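Local coordinates for protein particle-associated lyase (Acinetobacter bacteriophage AP22, PDB 4Y9V) that probably degrades the capsular polysaccharide of Acinetobacter baumannii as a lyase, acting as the trimeric tailspike of the phage, at residues 68-73 with 90-95; 159-164 with 168-173; 367-370 with 374-377; 573-576 with 582-585. One frame throughout, in Å; residues are numbered along the deposited sequence. Where two conformers were deposited one is given.

In the fold
Contacts 3 and 4 are buried, whereas contacts 1 and 2 are only partly so. Contact 1 joins a short helix to a strand near the N-terminal end, about 38 Å from the chain centre. Contact 2, reaching the same sheet and about 34 Å away between centres, ties up a loop that carries two tyrosines of the glycan pocket. Contact 3 lies nearest the chain centre, about 13 Å off, in a turn of the beta-helix, and combines apolar packing with a carboxylate bound to backbone. Contact 4, about 64 Å from the centre, is dominated by hydrogen bonds and a salt bridge. Contact 2 has one too; contact 1 relies on a lysine bound to a backbone carbonyl.

Contact 1 (68-73 with 90-95); sequences QVKSDG and IEFTDD. With EDO (1,2-ethanediol), chain F.
Lys70 NZ is gripped from two directions: it donates to Glu91 O at 2.7 Å and to a water at 2.9 Å, and the same water accepts from Thr93 N. The water therefore ties the ammonium group to the backbone just past the strand as well as to the strand itself. Glu91 O is met at a C=O...N angle of 154°, with the nitrogen tilted 25° from the carbonyl plane. Beyond CG the chain of Lys70 is extended until its last torsion (chi4 69°), which turns NZ onto that carbonyl after the methylenes have passed the apolar residues. Here Lys70 CD lies 3.9 Å from Phe92 CD2, an oblique approach to the ring, and 4.1 Å from Ile90 CG2. At the helix end, Gly73 has positive phi and closes a Schellman motif. Away from the strand, Asp72 OD1 accepts from Gln68 NE2 at 2.9 Å, and its OD2 accepts from O2 of an ethanediol at 2.7 Å as well as bonding Tyr50. Helix 63-71 is thus set against strand 89-92, which pairs in parallel with strand 113-125, while Phe96 of strand 96-100 touches Val69, Lys70 and Phe92.

Contact 2 (159-164 with 168-173); sequences DFSYSP and YYRKGE. With 49S (2-acetamido-2-deoxy-beta-D-mannopyranuronic acid), chain B; 49T (2-acetamido-2-deoxy-alpha-D-fucopyranose), chain C.
Arg170 lies alongside Asp159, pointing the same way, and grips one carboxylate oxygen side-on: NE and NH2 both donate to Asp159 OD1, each at 2.9 Å. The oxygen sits in the guanidinium plane, yet the two planes are 42° apart, so NE arrives on the anti side of OD1 and NH2 from above the carboxylate. The remaining nitrogen, Arg170 NH1, is bound to Gly308 O, which links this salt bridge to the glycan pocket. Beside it, Tyr169 O accepts two backbone donors from the same face of its plane, Tyr162 N at 2.9 Å and Ser163 N at 3.2 Å; Tyr169 is the centre of an inverse gamma turn. Ser161 OG, placed between its own backbone N and carbonyl carbon (chi1 56°), accepts Lys171 N at 3.0 Å and also bonds Asp158 O. At the start of segment 168-173, Tyr168 reaches the saccharide: its OH donates to O6A of the N-acetylmannosaminuronic acid at 2.6 Å, accepts its N2 and is also bonded to Arg166, while C6 of the N-acetylfucosamine sits over the ring centre. Tyr169 meets the acetamido methyl of the N-acetylmannosaminuronic acid at its ring edge and bonds Glu380 through its OH. The whole loop joins antiparallel strands 151-156 and 172-181, with Tyr162 leaning against Arg316 of strand 315-316.

Contact 3 (367-370 with 374-377); sequences IYER and GCVL
A turn of the parallel beta-helix, between strands 366-368 and 376-378, is fastened where Arg370 and Glu369 meet Gly374. Arg370 N donates to Gly374 O at 3.0 Å. The return bond comes from a side chain: Glu369 OE2 accepts Gly374 N at 2.9 Å through its anti lone pair, with an N-H...O angle of 166°. Glu369 can do this because CG is anti to the backbone N (chi1 -166°) and the chain continues extended, carrying the carboxylate past the carbonyl of Gly374 to its amide. The same carboxylate is bound further out, OE2 to Thr397 OG1 and OE1 to Lys396 N, so both oxygens of this buried group are satisfied and the group is fixed in rotation. On the strand side of the polar pair the packing is apolar. Ile367 CG2 approaches Cys375 CB at 3.8 Å, Ile367 CD1 reaches Val376 CG2 at 4.2 Å, and Cys375 SG rests 3.7 Å from Glu369 N. Arg370 runs out straight as far as NE, with its CG 3.6 Å from Gly374 O; NE bonds Gln373 O, and the guanidinium makes a cation-pi contact with Trp402. Strand 366-368 pairs in parallel with strands 349-351 and 391-394, and strand 376-378 with 405-409. A short corner that redirects the chain from one parallel sheet to another, with inward apolar residues stacked on the next coil, as Ile367 and Cys375 are on Tyr393, is characteristic of parallel beta-helices, consistent with the pectin lyase-like family.

Contact 4 (573-576 with 582-585); sequences FFNE and PLRT
The guanidinium of Arg584 takes the carbonyl of Phe574 at its edge: NH1 donates to Phe574 O at 2.9 Å, 7° out of the guanidinium plane. In that plane too, but past the NH1-NH2 end, a water bridges Arg584 NH2 to Glu576 OE1, while one face of the Phe574 ring carries CD2 of Phe573, 3.4 Å above its centre. The carboxylate of Glu576 stands almost upright to the guanidinium, 80° between planes; OE1 salt-bridges Arg584 NH1 at 3.0 Å from the syn side, and OE2 is hydrogen-bonded to Thr610 OG1. Both segments belong to one loop of the C-terminal Ig-like domain, between strands 555-561 and 586-594, and the amide of Asn575 spans it, pairing with both backbone polar atoms of Arg584. Its OD1 accepts Arg584 N at 2.8 Å and its ND2, which also bonds Ala571 O, donates to Arg584 O at 3.1 Å, each on a lone pair in the carbonyl plane. The Leu583 side chain crosses that of Asn575 at about a right angle, its CD2 3.7 Å from Asn575 CG. A bend at chi3 (-65°) brings Arg584 NH1 back to Phe574; NE and NH2 find Lys606 O and Lys607 O. Pro582, after a cis peptide, packs against Pro582 of both neighbouring subunits.

Contact 1 (68-73 with 90-95)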
loop_
_atom_site.group_PDB
_atom_site.type_symbol
_atom_site.label_atom_id
_atom_site.label_comp_id
_atom_site.label_asym_id
_atom_site.label_seq_id
_atom_site.Cartn_x
_atom_site.Cartn_y
_atom_site.Cartn_z
ATOM N N GLN A 68 10.877 -3.643 45.856
ATOM C CA GLN A 68 11.709 -2.686 46.572
ATOM C C GLN A 68 12.443 -1.758 45.604
ATOM O O GLN A 68 12.548 -0.559 45.862
ATOM C CB GLN A 68 12.701 -3.412 47.491
ATOM C CG GLN A 68 13.403 -2.437 48.411
ATOM C CD GLN A 68 12.441 -1.850 49.433
ATOM O OE1 GLN A 68 11.594 -2.578 49.982
ATOM N NE2 GLN A 68 12.549 -0.579 49.682
ATOM N N VAL A 69 12.961 -2.304 44.505
ATOM C CA VAL A 69 13.643 -1.469 43.506
ATOM C C VAL A 69 12.691 -0.368 43.004
ATOM O O VAL A 69 13.119 0.808 43.004
ATOM C CB VAL A 69 14.138 -2.343 42.329
ATOM C CG1 VAL A 69 14.624 -1.447 41.193
ATOM C CG2 VAL A 69 15.225 -3.313 42.756
ATOM N N LYS A 70 11.491 -0.717 42.635
ATOM C CA LYS A 70 10.557 0.281 42.101
ATOM C C LYS A 70 10.119 1.236 43.209
ATOM O O LYS A 70 9.954 2.430 42.984
ATOM C CB LYS A 70 9.393 -0.322 41.343
ATOM C CG LYS A 70 8.301 -0.936 42.081
ATOM C CD LYS A 70 7.219 -1.620 41.202
ATOM C CE LYS A 70 5.965 -1.941 42.055
ATOM N NZ LYS A 70 5.227 -0.754 42.486
ATOM N N SER A 71 9.989 0.753 44.439
ATOM C CA SER A 71 9.572 1.589 45.551
ATOM C C SER A 71 10.671 2.592 45.886
ATOM O O SER A 71 10.447 3.731 46.399
ATOM C CB SER A 71 9.289 0.746 46.772
ATOM O OG SER A 71 8.097 -0.018 46.582
ATOM N N ASP A 72 11.908 2.205 45.658
ATOM C CA ASP A 72 13.012 3.063 45.909
ATOM C C ASP A 72 13.067 4.154 44.779
ATOM O O ASP A 72 13.947 5.001 44.993
ATOM C CB ASP A 72 14.339 2.301 46.025
ATOM C CG ASP A 72 14.477 1.474 47.294
ATOM O OD1 ASP A 72 13.668 1.627 48.251
ATOM O OD2 ASP A 72 15.443 0.663 47.350
ATOM N N GLY A 73 12.270 4.072 43.790
ATOM C CA GLY A 73 12.353 5.082 42.735
ATOM C C GLY A 73 13.518 4.901 41.789
ATOM O O GLY A 73 13.937 5.859 41.110
ATOM N N ILE A 90 3.498 -7.743 39.763
ATOM C CA ILE A 90 4.306 -6.558 39.987
ATOM C C ILE A 90 3.611 -5.403 39.218
ATOM O O ILE A 90 3.494 -5.473 38.001
ATOM C CB ILE A 90 5.742 -6.719 39.534
ATOM C CG1 ILE A 90 6.353 -8.016 40.060
ATOM C CG2 ILE A 90 6.564 -5.494 39.919
ATOM C CD1 ILE A 90 6.425 -8.133 41.573
ATOM N N GLU A 91 3.174 -4.396 39.961
ATOM C CA GLU A 91 2.383 -3.287 39.435
ATOM C C GLU A 91 3.251 -2.053 39.401
ATOM O O GLU A 91 3.553 -1.447 40.420
ATOM C CB GLU A 91 1.101 -3.050 40.252
ATOM C CG GLU A 91 0.166 -4.256 40.207
ATOM C CD GLU A 91 -1.140 -4.044 40.942
ATOM O OE1 GLU A 91 -1.809 -3.058 40.622
ATOM O OE2 GLU A 91 -1.579 -4.836 41.821
ATOM N N PHE A 92 3.702 -1.698 38.202
ATOM C CA PHE A 92 4.487 -0.490 37.985
ATOM C C PHE A 92 3.520 0.662 37.735
ATOM O O PHE A 92 2.713 0.607 36.824
ATOM C CB PHE A 92 5.415 -0.645 36.789
ATOM C CG PHE A 92 6.384 -1.808 36.865
ATOM C CD1 PHE A 92 6.037 -3.106 36.462
ATOM C CD2 PHE A 92 7.678 -1.596 37.351
ATOM C CE1 PHE A 92 6.918 -4.119 36.558
ATOM C CE2 PHE A 92 8.568 -2.647 37.444
ATOM C CZ PHE A 92 8.193 -3.905 37.030
ATOM N N THR A 93 3.634 1.711 38.537
ATOM C CA THR A 93 2.812 2.897 38.405
ATOM C C THR A 93 3.616 4.177 38.238
ATOM O O THR A 93 3.024 5.228 38.202
ATOM C CB THR A 93 1.815 3.035 39.560
ATOM O OG1 THR A 93 2.573 3.085 40.803
ATOM C CG2 THR A 93 0.920 1.837 39.692
ATOM N N ASP A 94 4.917 4.050 38.177
ATOM C CA ASP A 94 5.838 5.122 37.854
ATOM C C ASP A 94 6.752 4.653 36.733
ATOM O O ASP A 94 6.947 3.433 36.533
ATOM C CB ASP A 94 6.710 5.561 39.080
ATOM C CG ASP A 94 5.819 6.441 39.962
ATOM O OD1 ASP A 94 5.408 7.550 39.496
ATOM O OD2 ASP A 94 5.480 6.069 41.062
ATOM N N ASP A 95 7.340 5.590 36.006
ATOM C CA ASP A 95 8.285 5.287 34.957
ATOM C C ASP A 95 9.340 4.304 35.449
ATOM O O ASP A 95 9.827 4.425 36.568
ATOM C CB ASP A 95 8.974 6.541 34.445
ATOM C CG ASP A 95 8.031 7.571 33.889
ATOM O OD1 ASP A 95 6.894 7.258 33.518
ATOM O OD2 ASP A 95 8.513 8.761 33.786
HETATM C C1 EDO F . 17.868 -2.392 49.630
HETATM O O1 EDO F . 17.758 -2.536 51.059
HETATM C C2 EDO F . 17.510 -0.991 49.246
HETATM O O2 EDO F . 16.164 -0.719 49.528
HETATM O O HOH W 1 5.562 1.439 40.678
#

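Contact 2 (159-164 with 168-173)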
loop_
_atom_site.group_PDB
_atom_site.type_symbol
_atom_site.label_atom_id
_atom_site.label_comp_id
_atom_site.label_asym_id
_atom_site.label_seq_id
_atom_site.Cartn_x
_atom_site.Cartn_y
_atom_site.Cartn_z
ATOM N N ASP A 159 -24.102 1.734 28.518
ATOM C CA ASP A 159 -23.929 0.494 27.787
ATOM C C ASP A 159 -24.448 0.636 26.344
ATOM O O ASP A 159 -25.429 1.321 26.063
ATOM C CB ASP A 159 -24.667 -0.656 28.462
ATOM C CG ASP A 159 -24.050 -1.124 29.747
ATOM O OD1 ASP A 159 -22.999 -0.591 30.167
ATOM O OD2 ASP A 159 -24.599 -2.082 30.325
ATOM N N PHE A 160 -23.752 -0.060 25.435
ATOM C CA PHE A 160 -24.128 -0.173 24.031
ATOM C C PHE A 160 -24.038 1.173 23.296
ATOM O O PHE A 160 -24.520 1.286 22.181
ATOM C CB PHE A 160 -25.529 -0.774 23.808
ATOM C CG PHE A 160 -25.726 -2.136 24.416
ATOM C CD1 PHE A 160 -25.220 -3.266 23.797
ATOM C CD2 PHE A 160 -26.456 -2.304 25.587
ATOM C CE1 PHE A 160 -25.468 -4.529 24.314
ATOM C CE2 PHE A 160 -26.672 -3.564 26.116
ATOM C CZ PHE A 160 -26.186 -4.696 25.475
ATOM N N SER A 161 -23.371 2.181 23.853
ATOM C CA SER A 161 -23.401 3.494 23.249
ATOM C C SER A 161 -22.531 3.612 21.997
ATOM O O SER A 161 -22.729 4.559 21.230
ATOM C CB SER A 161 -23.082 4.592 24.268
ATOM O OG SER A 161 -21.820 4.350 24.906
ATOM N N TYR A 162 -21.621 2.671 21.782
ATOM C CA TYR A 162 -20.939 2.553 20.499
ATOM C C TYR A 162 -21.623 1.506 19.590
ATOM O O TYR A 162 -21.892 1.782 18.432
ATOM C CB TYR A 162 -19.438 2.204 20.663
ATOM C CG TYR A 162 -18.707 2.140 19.344
ATOM C CD1 TYR A 162 -18.374 3.284 18.665
ATOM C CD2 TYR A 162 -18.361 0.920 18.772
ATOM C CE1 TYR A 162 -17.696 3.237 17.433
ATOM C CE2 TYR A 162 -17.701 0.861 17.564
ATOM C CZ TYR A 162 -17.366 2.006 16.890
ATOM O OH TYR A 162 -16.730 1.875 15.684
ATOM N N SER A 163 -21.861 0.307 20.105
ATOM C CA SER A 163 -22.410 -0.770 19.302
ATOM C C SER A 163 -23.402 -1.583 20.098
ATOM O O SER A 163 -23.215 -1.814 21.287
ATOM C CB SER A 163 -21.276 -1.674 18.843
ATOM O OG SER A 163 -21.764 -2.936 18.385
ATOM N N PRO A 164 -24.451 -2.086 19.409
ATOM C CA PRO A 164 -25.469 -2.887 20.063
ATOM C C PRO A 164 -25.051 -4.317 20.346
ATOM O O PRO A 164 -25.812 -5.078 20.969
ATOM C CB PRO A 164 -26.642 -2.827 19.064
ATOM C CG PRO A 164 -25.910 -2.794 17.706
ATOM C CD PRO A 164 -24.775 -1.823 17.985
ATOM N N TYR A 168 -20.488 -3.581 26.765
ATOM C CA TYR A 168 -19.293 -2.802 27.035
ATOM C C TYR A 168 -18.714 -2.103 25.795
ATOM O O TYR A 168 -17.702 -1.415 25.913
ATOM C CB TYR A 168 -18.242 -3.665 27.717
ATOM C CG TYR A 168 -17.785 -4.897 27.010
ATOM C CD1 TYR A 168 -16.632 -4.878 26.201
ATOM C CD2 TYR A 168 -18.428 -6.125 27.156
ATOM C CE1 TYR A 168 -16.170 -6.016 25.571
ATOM C CE2 TYR A 168 -17.955 -7.285 26.537
ATOM C CZ TYR A 168 -16.821 -7.226 25.765
ATOM O OH TYR A 168 -16.295 -8.373 25.194
ATOM N N TYR A 169 -19.398 -2.213 24.664
ATOM C CA TYR A 169 -19.027 -1.425 23.477
ATOM C C TYR A 169 -19.638 -0.028 23.638
ATOM O O TYR A 169 -20.705 0.285 23.107
ATOM C CB TYR A 169 -19.510 -2.095 22.216
ATOM C CG TYR A 169 -18.844 -3.380 21.816
ATOM C CD1 TYR A 169 -17.642 -3.833 22.389
ATOM C CD2 TYR A 169 -19.371 -4.161 20.782
ATOM C CE1 TYR A 169 -17.020 -5.008 21.945
ATOM C CE2 TYR A 169 -18.754 -5.279 20.312
ATOM C CZ TYR A 169 -17.576 -5.726 20.878
ATOM O OH TYR A 169 -16.909 -6.837 20.441
ATOM N N ARG A 170 -18.921 0.803 24.416
ATOM C CA ARG A 170 -19.313 2.152 24.754
ATOM C C ARG A 170 -18.501 3.127 23.928
ATOM O O ARG A 170 -17.342 2.873 23.552
ATOM C CB ARG A 170 -19.145 2.427 26.257
ATOM C CG ARG A 170 -19.855 1.390 27.107
ATOM C CD ARG A 170 -20.078 1.855 28.554
ATOM N NE ARG A 170 -20.516 0.742 29.394
ATOM C CZ ARG A 170 -19.717 -0.186 29.869
ATOM N NH1 ARG A 170 -18.401 -0.061 29.759
ATOM N NH2 ARG A 170 -20.224 -1.264 30.436
ATOM N N LYS A 171 -19.104 4.279 23.600
ATOM C CA LYS A 171 -18.439 5.251 22.725
ATOM C C LYS A 171 -17.480 6.143 23.534
ATOM O O LYS A 171 -17.652 6.380 24.721
ATOM C CB LYS A 171 -19.442 6.049 21.910
ATOM C CG LYS A 171 -20.353 6.961 22.686
ATOM C CD LYS A 171 -21.277 7.740 21.762
ATOM C CE LYS A 171 -22.219 8.662 22.509
ATOM N NZ LYS A 171 -23.139 9.333 21.574
ATOM N N GLY A 172 -16.483 6.659 22.813
ATOM C CA GLY A 172 -15.500 7.557 23.380
ATOM C C GLY A 172 -14.298 7.638 22.469
ATOM O O GLY A 172 -14.233 6.940 21.458
ATOM N N GLU A 173 -13.340 8.486 22.826
ATOM C CA GLU A 173 -12.102 8.599 22.073
ATOM C C GLU A 173 -11.063 9.350 22.912
ATOM O O GLU A 173 -11.403 10.020 23.886
ATOM C CB GLU A 173 -12.322 9.288 20.708
ATOM C CG GLU A 173 -12.888 10.689 20.784
ATOM C CD GLU A 173 -13.485 11.051 19.429
ATOM O OE1 GLU A 173 -14.609 10.545 19.110
ATOM O OE2 GLU A 173 -12.838 11.773 18.634
HETATM C C8 49S B . -13.841 -6.781 22.780
HETATM C C7 49S B . -12.919 -7.889 23.243
HETATM O O7 49S B . -11.720 -7.918 22.889
HETATM N N2 49S B . -13.462 -8.818 24.045
HETATM C C2 49S B . -12.740 -9.980 24.524
HETATM C C3 49S B . -12.367 -9.866 26.005
HETATM O O3 49S B . -11.552 -8.718 26.239
HETATM C C1 49S B . -13.594 -11.219 24.333
HETATM O O1 49S B . -14.022 -11.370 23.011
HETATM O O5 49S B . -14.786 -11.094 25.109
HETATM C C5 49S B . -14.486 -11.113 26.516
HETATM C C6 49S B . -15.796 -11.103 27.277
HETATM O O6A 49S B . -16.705 -10.322 26.898
HETATM O O6B 49S B . -15.878 -11.873 28.266
HETATM C C4 49S B . -13.611 -9.915 26.887
HETATM O O4 49S B . -13.310 -10.165 28.265
HETATM C C1 49T C . -12.810 -9.097 29.046
HETATM C C2 49T C . -12.644 -9.647 30.466
HETATM N N2 49T C . -11.979 -10.959 30.424
HETATM C C7 49T C . -10.729 -11.110 30.833
HETATM O O7 49T C . -9.992 -10.208 31.183
HETATM C C8 49T C . -10.228 -12.557 30.811
HETATM O O5 49T C . -13.619 -7.975 29.022
HETATM C C5 49T C . -14.928 -8.137 29.588
HETATM C C6 49T C . -15.701 -6.854 29.356
HETATM C C4 49T C . -14.784 -8.522 31.058
HETATM O O4 49T C . -14.122 -7.462 31.741
HETATM C C3 49T C . -13.987 -9.795 31.146
HETATM O O3 49T C . -13.732 -10.099 32.545
HETATM O O HOH W 2 -24.588 6.666 21.418
#

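Contact 3 (367-370 with 374-377)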
loop_
_atom_site.group_PDB
_atom_site.type_symbol
_atom_site.label_atom_id
_atom_site.label_comp_id
_atom_site.label_asym_id
_atom_site.label_seq_id
_atom_site.Cartn_x
_atom_site.Cartn_y
_atom_site.Cartn_z
ATOM N N ILE A 367 -5.351 -14.645 2.577
ATOM C CA ILE A 367 -6.391 -15.021 3.527
ATOM C C ILE A 367 -6.841 -16.443 3.212
ATOM O O ILE A 367 -7.406 -16.717 2.158
ATOM C CB ILE A 367 -7.596 -14.062 3.508
ATOM C CG1 ILE A 367 -7.146 -12.597 3.682
ATOM C CG2 ILE A 367 -8.591 -14.483 4.587
ATOM C CD1 ILE A 367 -8.240 -11.592 3.548
ATOM N N TYR A 368 -6.569 -17.348 4.169
ATOM C CA TYR A 368 -6.955 -18.739 4.045
ATOM C C TYR A 368 -8.372 -18.970 4.581
ATOM O O TYR A 368 -8.755 -18.472 5.637
ATOM C CB TYR A 368 -6.002 -19.680 4.790
ATOM C CG TYR A 368 -4.605 -19.665 4.231
ATOM C CD1 TYR A 368 -4.202 -20.396 3.139
ATOM C CD2 TYR A 368 -3.679 -18.878 4.867
ATOM C CE1 TYR A 368 -2.883 -20.351 2.634
ATOM C CE2 TYR A 368 -2.386 -18.803 4.416
ATOM C CZ TYR A 368 -2.009 -19.529 3.306
ATOM O OH TYR A 368 -0.699 -19.469 2.877
ATOM N N GLU A 369 -9.123 -19.788 3.869
ATOM C CA GLU A 369 -10.461 -20.141 4.290
ATOM C C GLU A 369 -10.411 -20.928 5.588
ATOM O O GLU A 369 -9.557 -21.814 5.755
ATOM C CB GLU A 369 -11.109 -20.999 3.193
ATOM C CG GLU A 369 -12.609 -21.145 3.383
ATOM C CD GLU A 369 -13.309 -22.098 2.439
ATOM O OE1 GLU A 369 -12.648 -22.915 1.780
ATOM O OE2 GLU A 369 -14.552 -22.031 2.448
ATOM N N ARG A 370 -11.348 -20.678 6.500
ATOM C CA ARG A 370 -11.485 -21.537 7.678
ATOM C C ARG A 370 -12.068 -22.895 7.274
ATOM O O ARG A 370 -12.736 -23.049 6.229
ATOM C CB ARG A 370 -12.338 -20.884 8.766
ATOM C CG ARG A 370 -13.829 -20.722 8.418
ATOM C CD ARG A 370 -14.667 -20.487 9.642
ATOM N NE ARG A 370 -16.070 -20.403 9.235
ATOM C CZ ARG A 370 -17.096 -20.239 10.058
ATOM N NH1 ARG A 370 -16.894 -20.165 11.369
ATOM N NH2 ARG A 370 -18.313 -20.135 9.582
ATOM N N GLY A 374 -15.620 -20.127 4.366
ATOM C CA GLY A 374 -15.518 -18.680 4.255
ATOM C C GLY A 374 -14.137 -18.168 4.665
ATOM O O GLY A 374 -13.411 -18.764 5.450
ATOM N N CYS A 375 -13.787 -16.973 4.106
ATOM C CA CYS A 375 -12.551 -16.289 4.419
ATOM C C CYS A 375 -12.689 -15.093 5.340
ATOM O O CYS A 375 -11.782 -14.837 6.140
ATOM C CB CYS A 375 -11.866 -15.821 3.134
ATOM S SG CYS A 375 -11.100 -17.174 2.166
ATOM N N VAL A 376 -13.762 -14.297 5.192
ATOM C CA VAL A 376 -13.910 -13.047 5.893
ATOM C C VAL A 376 -15.309 -12.988 6.500
ATOM O O VAL A 376 -16.297 -13.216 5.770
ATOM C CB VAL A 376 -13.718 -11.834 4.931
ATOM C CG1 VAL A 376 -13.882 -10.520 5.673
ATOM C CG2 VAL A 376 -12.350 -11.887 4.260
ATOM N N LEU A 377 -15.386 -12.683 7.780
ATOM C CA LEU A 377 -16.638 -12.635 8.525
ATOM C C LEU A 377 -16.906 -11.233 9.048
ATOM O O LEU A 377 -16.046 -10.620 9.689
ATOM C CB LEU A 377 -16.559 -13.590 9.708
ATOM C CG LEU A 377 -17.849 -13.696 10.554
ATOM C CD1 LEU A 377 -18.969 -14.329 9.780
ATOM C CD2 LEU A 377 -17.525 -14.478 11.824
#

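Contact 4 (573-576 with 582-585)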
loop_
_atom_site.group_PDB
_atom_site.type_symbol
_atom_site.label_atom_id
_atom_site.label_comp_id
_atom_site.label_asym_id
_atom_site.label_seq_id
_atom_site.Cartn_x
_atom_site.Cartn_y
_atom_site.Cartn_z
ATOM N N PHE A 573 -25.480 -6.182 -51.679
ATOM C CA PHE A 573 -25.320 -7.353 -50.835
ATOM C C PHE A 573 -26.690 -8.018 -50.564
ATOM O O PHE A 573 -26.778 -9.250 -50.615
ATOM C CB PHE A 573 -24.583 -7.014 -49.512
ATOM C CG PHE A 573 -24.219 -8.232 -48.743
ATOM C CD1 PHE A 573 -23.130 -9.008 -49.121
ATOM C CD2 PHE A 573 -24.949 -8.644 -47.652
ATOM C CE1 PHE A 573 -22.801 -10.132 -48.413
ATOM C CE2 PHE A 573 -24.611 -9.790 -46.949
ATOM C CZ PHE A 573 -23.525 -10.544 -47.347
ATOM N N PHE A 574 -27.705 -7.214 -50.266
ATOM C CA PHE A 574 -29.012 -7.725 -49.924
ATOM C C PHE A 574 -30.063 -7.552 -51.033
ATOM O O PHE A 574 -31.224 -7.869 -50.803
ATOM C CB PHE A 574 -29.551 -7.091 -48.627
ATOM C CG PHE A 574 -28.762 -7.536 -47.397
ATOM C CD1 PHE A 574 -28.744 -8.854 -46.998
ATOM C CD2 PHE A 574 -28.050 -6.607 -46.637
ATOM C CE1 PHE A 574 -28.055 -9.268 -45.870
ATOM C CE2 PHE A 574 -27.335 -7.025 -45.525
ATOM C CZ PHE A 574 -27.351 -8.331 -45.126
ATOM N N ASN A 575 -29.633 -7.085 -52.213
ATOM C CA ASN A 575 -30.566 -6.886 -53.321
ATOM C C ASN A 575 -30.022 -7.490 -54.601
ATOM O O ASN A 575 -28.911 -7.208 -55.022
ATOM C CB ASN A 575 -30.815 -5.363 -53.560
ATOM C CG ASN A 575 -31.598 -4.825 -52.403
ATOM O OD1 ASN A 575 -32.831 -4.973 -52.331
ATOM N ND2 ASN A 575 -30.901 -4.289 -51.398
ATOM N N GLU A 576 -30.925 -8.270 -55.230
ATOM C CA GLU A 576 -30.626 -8.927 -56.516
ATOM C C GLU A 576 -30.527 -7.908 -57.651
ATOM O O GLU A 576 -29.744 -8.108 -58.589
ATOM C CB GLU A 576 -31.750 -9.920 -56.814
ATOM C CG GLU A 576 -31.739 -11.089 -55.805
ATOM C CD GLU A 576 -32.328 -10.828 -54.417
ATOM O OE1 GLU A 576 -33.148 -9.913 -54.258
ATOM O OE2 GLU A 576 -32.006 -11.552 -53.504
ATOM N N PRO A 582 -39.138 -1.191 -53.107
ATOM C CA PRO A 582 -38.197 -0.963 -52.008
ATOM C C PRO A 582 -36.996 -1.883 -52.075
ATOM O O PRO A 582 -37.066 -3.026 -52.536
ATOM C CB PRO A 582 -39.061 -1.320 -50.777
ATOM C CG PRO A 582 -40.424 -1.564 -51.270
ATOM C CD PRO A 582 -40.500 -1.586 -52.710
ATOM N N LEU A 583 -35.883 -1.375 -51.570
ATOM C CA LEU A 583 -34.657 -2.142 -51.398
ATOM C C LEU A 583 -34.735 -2.889 -50.062
ATOM O O LEU A 583 -35.154 -2.339 -49.051
ATOM C CB LEU A 583 -33.472 -1.215 -51.375
ATOM C CG LEU A 583 -33.200 -0.522 -52.722
ATOM C CD1 LEU A 583 -32.559 0.818 -52.517
ATOM C CD2 LEU A 583 -32.437 -1.450 -53.666
ATOM N N ARG A 584 -34.315 -4.169 -50.099
ATOM C CA ARG A 584 -34.228 -4.983 -48.897
ATOM C C ARG A 584 -33.099 -4.468 -47.985
ATOM O O ARG A 584 -31.997 -4.241 -48.458
ATOM C CB ARG A 584 -33.937 -6.418 -49.311
ATOM C CG ARG A 584 -33.928 -7.408 -48.149
ATOM C CD ARG A 584 -33.722 -8.815 -48.611
ATOM N NE ARG A 584 -34.792 -9.363 -49.443
ATOM C CZ ARG A 584 -34.788 -9.435 -50.779
ATOM N NH1 ARG A 584 -33.809 -8.910 -51.535
ATOM N NH2 ARG A 584 -35.810 -10.009 -51.383
ATOM N N THR A 585 -33.447 -4.358 -46.693
ATOM C CA THR A 585 -32.433 -3.981 -45.695
ATOM C C THR A 585 -32.636 -4.854 -44.461
ATOM O O THR A 585 -33.740 -5.367 -44.211
ATOM C CB THR A 585 -32.416 -2.513 -45.301
ATOM O OG1 THR A 585 -33.566 -2.366 -44.505
ATOM C CG2 THR A 585 -32.504 -1.549 -46.466
HETATM O O HOH W 3 -35.810 -9.578 -54.254
#